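Type I modular polyketide synthase (PDB 6IYT) probably transfers an acyl group, likely from a malonyl-type coenzyme A thioester such as ethylmalonyl-CoA, as the extender-loading acyltransferase domain of the salinomycin polyketide synthase. Local coordinates at residues 319-325 with 367-373; 328-332 with 363-367. All coordinates share one frame; numbering follows the deposited sequence.

Contact 1. Residues 319-325 with 367-373; sequences SHCAQVD and FENCRRP
The amide N of His320 donates to the carbonyl O of Cys370 at 2.7 Å, the short bond that joins the loop at 319-321 to the C-terminal end of helix 363-371. The same carbonyl oxygen lies over one face of the His320 imidazole, offset toward the rim, so one carbonyl near the C-terminal end of the helix meets both the backbone and the ring of His320. A second bond locks the ring's rotation: His320 ND1 gives its N-H to the carbonyl O of Arg372 at 2.8 Å, with the acceptor near the ring plane but the donor well above the carbonyl plane. Arg372 is where the chain leaves the helical conformation, which brings its carbonyl to the imidazole edge; Asn369 O lies near that edge too, by CE1. The far nitrogen, NE2, bonds to Ser213 OG in a GxSxG turn, consistent with the serine-histidine pair of acyltransferases of this fold, in which a main-chain carbonyl orients the histidine. The Asn369 side chain, on helix 363-371, bonds through OD1 to Arg238 and through ND2 to Ser213 O and Glu216.

Away from the imidazole the chemistry becomes ionic. Arg371 starts with CG anti to its own N (chi1 173°) and then bends at chi2 (66°), which lays the guanidinium over the Cys321-Ala322 peptide, with Ala322 N above its centre. Arg372 NH1 covers the opposite face, and both guanidinium groups have carboxylate partners: Arg371 NE reaches Asp325 OD1 at 3.0 Å in a salt bridge of weak hydrogen bonds, the two planes turned 62° apart, while Arg372 NH2 meets Glu368 OE1 at 2.8 Å in the guanidinium plane. Nearer the start of the 367-373 segment, the Phe367 ring presents its edge to Val324 O, 3.8 Å from CE1.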
loop_
_atom_site.group_PDB
_atom_site.type_symbol
_atom_site.label_atom_id
_atom_site.label_comp_id
_atom_site.label_asym_id
_atom_site.label_seq_id
_atom_site.Cartn_x
_atom_site.Cartn_y
_atom_site.Cartn_z
ATOM N N SER A 319 15.181 8.000 -12.434
ATOM C CA SER A 319 14.075 7.892 -13.364
ATOM C C SER A 319 13.291 9.203 -13.339
ATOM O O SER A 319 13.602 10.112 -12.561
ATOM C CB SER A 319 13.170 6.704 -12.982
ATOM O OG SER A 319 13.016 6.641 -11.582
ATOM N N HIS A 320 12.359 9.346 -14.255
ATOM C CA HIS A 320 11.435 10.467 -14.250
ATOM C C HIS A 320 12.158 11.789 -14.533
ATOM O O HIS A 320 11.747 12.839 -14.060
ATOM C CB HIS A 320 10.676 10.545 -12.908
ATOM C CG HIS A 320 9.915 9.304 -12.585
ATOM N ND1 HIS A 320 8.889 8.849 -13.381
ATOM C CD2 HIS A 320 10.163 8.311 -11.696
ATOM C CE1 HIS A 320 8.465 7.680 -12.931
ATOM N NE2 HIS A 320 9.261 7.303 -11.957
ATOM N N CYS A 321 13.230 11.708 -15.287
ATOM C CA CYS A 321 13.915 12.871 -15.811
ATOM C C CYS A 321 14.670 12.482 -17.087
ATOM O O CYS A 321 14.549 11.342 -17.559
ATOM C CB CYS A 321 14.875 13.437 -14.759
ATOM S SG CYS A 321 16.292 12.399 -14.457
ATOM N N ALA A 322 15.397 13.441 -17.672
ATOM C CA ALA A 322 16.062 13.227 -18.967
ATOM C C ALA A 322 17.127 12.134 -18.953
ATOM O O ALA A 322 17.561 11.678 -20.007
ATOM C CB ALA A 322 16.677 14.535 -19.454
ATOM N N GLN A 323 17.561 11.703 -17.775
ATOM C CA GLN A 323 18.512 10.561 -17.704
ATOM C C GLN A 323 17.971 9.314 -18.355
ATOM O O GLN A 323 18.745 8.466 -18.791
ATOM C CB GLN A 323 18.912 10.234 -16.265
ATOM C CG GLN A 323 19.833 11.282 -15.641
ATOM C CD GLN A 323 20.578 10.775 -14.406
ATOM O OE1 GLN A 323 20.882 9.562 -14.269
ATOM N NE2 GLN A 323 20.906 11.699 -13.509
ATOM N N VAL A 324 16.654 9.190 -18.431
ATOM C CA VAL A 324 16.094 8.008 -19.042
ATOM C C VAL A 324 15.972 8.138 -20.563
ATOM O O VAL A 324 15.822 7.143 -21.239
ATOM C CB VAL A 324 14.755 7.566 -18.429
ATOM C CG1 VAL A 324 14.857 7.466 -16.914
ATOM C CG2 VAL A 324 13.660 8.484 -18.809
ATOM N N ASP A 325 16.163 9.340 -21.117
ATOM C CA ASP A 325 16.063 9.476 -22.575
ATOM C C ASP A 325 17.020 8.576 -23.377
ATOM O O ASP A 325 16.618 8.002 -24.391
ATOM C CB ASP A 325 16.177 10.921 -23.025
ATOM C CG ASP A 325 14.886 11.697 -22.803
ATOM O OD1 ASP A 325 13.781 11.117 -23.005
ATOM O OD2 ASP A 325 14.966 12.862 -22.394
ATOM N N PHE A 367 7.739 3.074 -21.291
ATOM C CA PHE A 367 8.740 4.105 -21.404
ATOM C C PHE A 367 8.266 5.429 -20.790
ATOM O O PHE A 367 8.957 6.016 -19.989
ATOM C CB PHE A 367 9.166 4.349 -22.832
ATOM C CG PHE A 367 10.119 5.505 -22.966
ATOM C CD1 PHE A 367 11.417 5.383 -22.512
ATOM C CD2 PHE A 367 9.660 6.746 -23.338
ATOM C CE1 PHE A 367 12.273 6.484 -22.508
ATOM C CE2 PHE A 367 10.526 7.851 -23.400
ATOM C CZ PHE A 367 11.831 7.713 -22.965
ATOM N N GLU A 368 7.075 5.885 -21.167
ATOM C CA GLU A 368 6.544 7.134 -20.617
ATOM C C GLU A 368 6.419 7.044 -19.096
ATOM O O GLU A 368 6.710 8.003 -18.378
ATOM C CB GLU A 368 5.187 7.444 -21.232
ATOM C CG GLU A 368 5.227 7.779 -22.721
ATOM C CD GLU A 368 6.003 9.040 -23.018
ATOM O OE1 GLU A 368 5.696 10.091 -22.389
ATOM O OE2 GLU A 368 6.881 8.997 -23.938
ATOM N N ASN A 369 6.010 5.882 -18.601
ATOM C CA ASN A 369 5.884 5.682 -17.149
ATOM C C ASN A 369 7.199 5.944 -16.400
ATOM O O ASN A 369 7.182 6.543 -15.324
ATOM C CB ASN A 369 5.363 4.292 -16.868
ATOM C CG ASN A 369 5.534 3.877 -15.430
ATOM O OD1 ASN A 369 6.592 3.308 -15.048
ATOM N ND2 ASN A 369 4.492 4.028 -14.658
ATOM N N CYS A 370 8.344 5.585 -16.991
ATOM C CA CYS A 370 9.606 5.831 -16.310
ATOM C C CYS A 370 10.301 7.120 -16.713
ATOM O O CYS A 370 11.167 7.592 -16.005
ATOM C CB CYS A 370 10.537 4.656 -16.424
ATOM S SG CYS A 370 11.197 4.331 -18.053
ATOM N N ARG A 371 9.790 7.781 -17.740
ATOM C CA ARG A 371 10.364 9.066 -18.200
ATOM C C ARG A 371 9.663 10.268 -17.640
ATOM O O ARG A 371 10.312 11.259 -17.267
ATOM C CB ARG A 371 10.364 9.121 -19.738
ATOM C CG ARG A 371 10.767 10.472 -20.309
ATOM C CD ARG A 371 12.215 10.823 -20.010
ATOM N NE ARG A 371 12.567 12.188 -20.450
ATOM C CZ ARG A 371 12.391 13.303 -19.727
ATOM N NH1 ARG A 371 12.833 14.469 -20.205
ATOM N NH2 ARG A 371 11.765 13.289 -18.557
ATOM N N ARG A 372 8.350 10.244 -17.627
ATOM C CA ARG A 372 7.580 11.419 -17.220
ATOM C C ARG A 372 7.526 11.535 -15.713
ATOM O O ARG A 372 7.390 10.531 -15.018
ATOM C CB ARG A 372 6.186 11.351 -17.771
ATOM C CG ARG A 372 6.143 11.191 -19.282
ATOM C CD ARG A 372 6.057 12.541 -19.999
ATOM N NE ARG A 372 7.363 13.138 -20.254
ATOM C CZ ARG A 372 8.114 12.881 -21.332
ATOM N NH1 ARG A 372 9.261 13.531 -21.519
ATOM N NH2 ARG A 372 7.736 11.969 -22.205
ATOM N N PRO A 373 7.499 12.766 -15.209
ATOM C CA PRO A 373 7.111 13.002 -13.800
ATOM C C PRO A 373 5.790 12.358 -13.450
ATOM O O PRO A 373 4.875 12.284 -14.287
ATOM C CB PRO A 373 7.006 14.543 -13.706
ATOM C CG PRO A 373 6.890 15.009 -15.124
ATOM C CD PRO A 373 7.681 14.029 -15.945
#

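Contact 2. Residues 328-332 with 363-367; sequences HERIL and ASYWF
His328 and Phe367 lay their rings face to face where helix 328-334 passes helix 363-371, a helix-helix packing in which the short segments run roughly antiparallel, at 137°, with axes 9.4 Å apart at closest approach. The histidine can be followed outward atom by atom. Its CB already lies over the margin of the phenyl face, 3.6 Å from Phe367 CE1. From there CG swings out anti to the backbone N (chi1 -169°), which carries the imidazole away from its own helix and over the phenylalanine, with CG 3.6 Å from Phe367 CZ. The ring then divides over the phenyl face: CD2 sits above its centre, 3.6 Å from Phe367 CG, while ND1 and CE1 reach the margin of the ring at CZ and CE2 and NE2 lies above Phe367 CD2. With centroids 3.7 Å apart and planes only 7° from parallel, the two rings overlap broadly, a face-to-face stack that joins one helix to the other with no direct hydrogen bond between the two segments.

Aliphatic groups fill in beside the stack. Ile331 meets the phenyl ring at its edge, its CD1 lying in the ring plane 3.7 Å from Phe367 CD1, and its other branch, CG2, rests near Phe367 CB. Next along the helix, Leu332 uses a single methyl, CD2, to cover the carbonyl of Ala363, the CA of Ser364 and the CB of Phe367, with Ala363 CB approaching Leu332 O in return. Ile331 also packs on Leu241 of helix 228-245, so a third helix adjoins the pair. At the tip of the imidazole one water lies in the ring plane, hydrogen-bonded to His328 NE2 at 2.8 Å and to Ser364 OG at 3.1 Å.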
loop_
_atom_site.group_PDB
_atom_site.type_symbol
_atom_site.label_atom_id
_atom_site.label_comp_id
_atom_site.label_asym_id
_atom_site.label_seq_id
_atom_site.Cartn_x
_atom_site.Cartn_y
_atom_site.Cartn_z
ATOM N N HIS A 328 15.681 5.082 -24.171
ATOM C CA HIS A 328 14.395 4.951 -24.843
ATOM C C HIS A 328 14.356 3.744 -25.787
ATOM O O HIS A 328 13.447 2.911 -25.718
ATOM C CB HIS A 328 14.135 6.218 -25.619
ATOM C CG HIS A 328 12.748 6.333 -26.147
ATOM N ND1 HIS A 328 12.292 7.475 -26.773
ATOM C CD2 HIS A 328 11.725 5.449 -26.179
ATOM C CE1 HIS A 328 11.026 7.307 -27.113
ATOM N NE2 HIS A 328 10.673 6.070 -26.800
ATOM N N GLU A 329 15.284 3.703 -26.726
ATOM C CA GLU A 329 15.307 2.634 -27.746
ATOM C C GLU A 329 15.425 1.233 -27.105
ATOM O O GLU A 329 14.727 0.278 -27.505
ATOM C CB GLU A 329 16.462 2.873 -28.719
ATOM C CG GLU A 329 16.217 4.032 -29.662
ATOM C CD GLU A 329 16.188 5.384 -28.960
ATOM O OE1 GLU A 329 15.283 6.197 -29.302
ATOM O OE2 GLU A 329 17.068 5.629 -28.088
ATOM N N ARG A 330 16.289 1.123 -26.117
ATOM C CA ARG A 330 16.470 -0.142 -25.415
ATOM C C ARG A 330 15.200 -0.589 -24.669
ATOM O O ARG A 330 14.875 -1.753 -24.620
ATOM C CB ARG A 330 17.675 -0.074 -24.480
ATOM C CG ARG A 330 18.976 -0.072 -25.233
ATOM C CD ARG A 330 20.145 0.343 -24.370
ATOM N NE ARG A 330 20.620 -0.748 -23.544
ATOM C CZ ARG A 330 21.683 -0.645 -22.758
ATOM N NH1 ARG A 330 22.349 0.485 -22.705
ATOM N NH2 ARG A 330 22.073 -1.683 -22.042
ATOM N N ILE A 331 14.511 0.376 -24.080
ATOM C CA ILE A 331 13.312 0.055 -23.332
ATOM C C ILE A 331 12.246 -0.485 -24.276
ATOM O O ILE A 331 11.607 -1.499 -23.983
ATOM C CB ILE A 331 12.792 1.272 -22.536
ATOM C CG1 ILE A 331 13.721 1.545 -21.341
ATOM C CG2 ILE A 331 11.364 1.043 -22.084
ATOM C CD1 ILE A 331 13.632 2.970 -20.792
ATOM N N LEU A 332 12.101 0.127 -25.451
ATOM C CA LEU A 332 11.093 -0.363 -26.428
ATOM C C LEU A 332 11.414 -1.768 -26.914
ATOM O O LEU A 332 10.526 -2.610 -27.021
ATOM C CB LEU A 332 10.946 0.584 -27.609
ATOM C CG LEU A 332 10.505 2.011 -27.349
ATOM C CD1 LEU A 332 10.279 2.748 -28.657
ATOM C CD2 LEU A 332 9.227 2.069 -26.493
ATOM N N ALA A 363 4.635 -1.136 -24.723
ATOM C CA ALA A 363 6.041 -0.738 -24.438
ATOM C C ALA A 363 6.212 0.775 -24.369
ATOM O O ALA A 363 6.972 1.278 -23.522
ATOM C CB ALA A 363 6.986 -1.334 -25.451
ATOM N N SER A 364 5.554 1.501 -25.281
ATOM C CA SER A 364 5.630 2.973 -25.298
ATOM C C SER A 364 5.102 3.568 -24.012
ATOM O O SER A 364 5.665 4.547 -23.462
ATOM C CB SER A 364 4.856 3.552 -26.492
ATOM O OG SER A 364 5.638 3.429 -27.673
ATOM N N TYR A 365 4.043 2.984 -23.499
ATOM C CA TYR A 365 3.526 3.406 -22.174
ATOM C C TYR A 365 4.539 3.199 -21.063
ATOM O O TYR A 365 4.725 4.070 -20.246
ATOM C CB TYR A 365 2.251 2.685 -21.831
ATOM C CG TYR A 365 1.626 3.206 -20.581
ATOM C CD1 TYR A 365 0.817 4.343 -20.607
ATOM C CD2 TYR A 365 1.938 2.652 -19.351
ATOM C CE1 TYR A 365 0.314 4.890 -19.437
ATOM C CE2 TYR A 365 1.490 3.227 -18.171
ATOM C CZ TYR A 365 0.581 4.258 -18.226
ATOM O OH TYR A 365 0.176 4.844 -17.071
ATOM N N TRP A 366 5.198 2.050 -21.036
ATOM C CA TRP A 366 6.132 1.764 -19.981
ATOM C C TRP A 366 7.413 2.596 -20.082
ATOM O O TRP A 366 7.954 3.000 -19.055
ATOM C CB TRP A 366 6.439 0.293 -19.891
ATOM C CG TRP A 366 5.250 -0.511 -19.488
ATOM C CD1 TRP A 366 4.546 -1.377 -20.277
ATOM C CD2 TRP A 366 4.505 -0.376 -18.274
ATOM N NE1 TRP A 366 3.412 -1.784 -19.641
ATOM C CE2 TRP A 366 3.327 -1.146 -18.426
ATOM C CE3 TRP A 366 4.646 0.423 -17.140
ATOM C CZ2 TRP A 366 2.359 -1.219 -17.447
ATOM C CZ3 TRP A 366 3.681 0.330 -16.130
ATOM C CH2 TRP A 366 2.570 -0.501 -16.282
ATOM N N PHE A 367 7.739 3.074 -21.291
ATOM C CA PHE A 367 8.740 4.105 -21.404
ATOM C C PHE A 367 8.266 5.429 -20.790
ATOM O O PHE A 367 8.957 6.016 -19.989
ATOM C CB PHE A 367 9.166 4.349 -22.832
ATOM C CG PHE A 367 10.119 5.505 -22.966
ATOM C CD1 PHE A 367 11.417 5.383 -22.512
ATOM C CD2 PHE A 367 9.660 6.746 -23.338
ATOM C CE1 PHE A 367 12.273 6.484 -22.508
ATOM C CE2 PHE A 367 10.526 7.851 -23.400
ATOM C CZ PHE A 367 11.831 7.713 -22.965
HETATM O O HOH W 1 7.960 5.441 -26.989
#

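In the fold
Both contacts draw on helix 363-371 and share Phe367, yet they use it in contrasting ways: contact 2 covers a face of the ring and one stretch of its edge, whereas contact 1 reaches it at the edge with oxygens (Val324 O, Asp325 OD1). Contact 1 works at the helix's C-terminal end and is mainly polar, its backbone and imidazole bonds buried beside the likely catalytic serine while its ion pairs are partly exposed. Contact 2 lies earlier on the helix, farther from the chain's centre, and combines ring stacking and aliphatic packing with a water bridging its more exposed side. Cys370 SG and Ile331 CD1 lie 3.9 Å apart, so the two contacts adjoin through a sulfur-methyl packing contact.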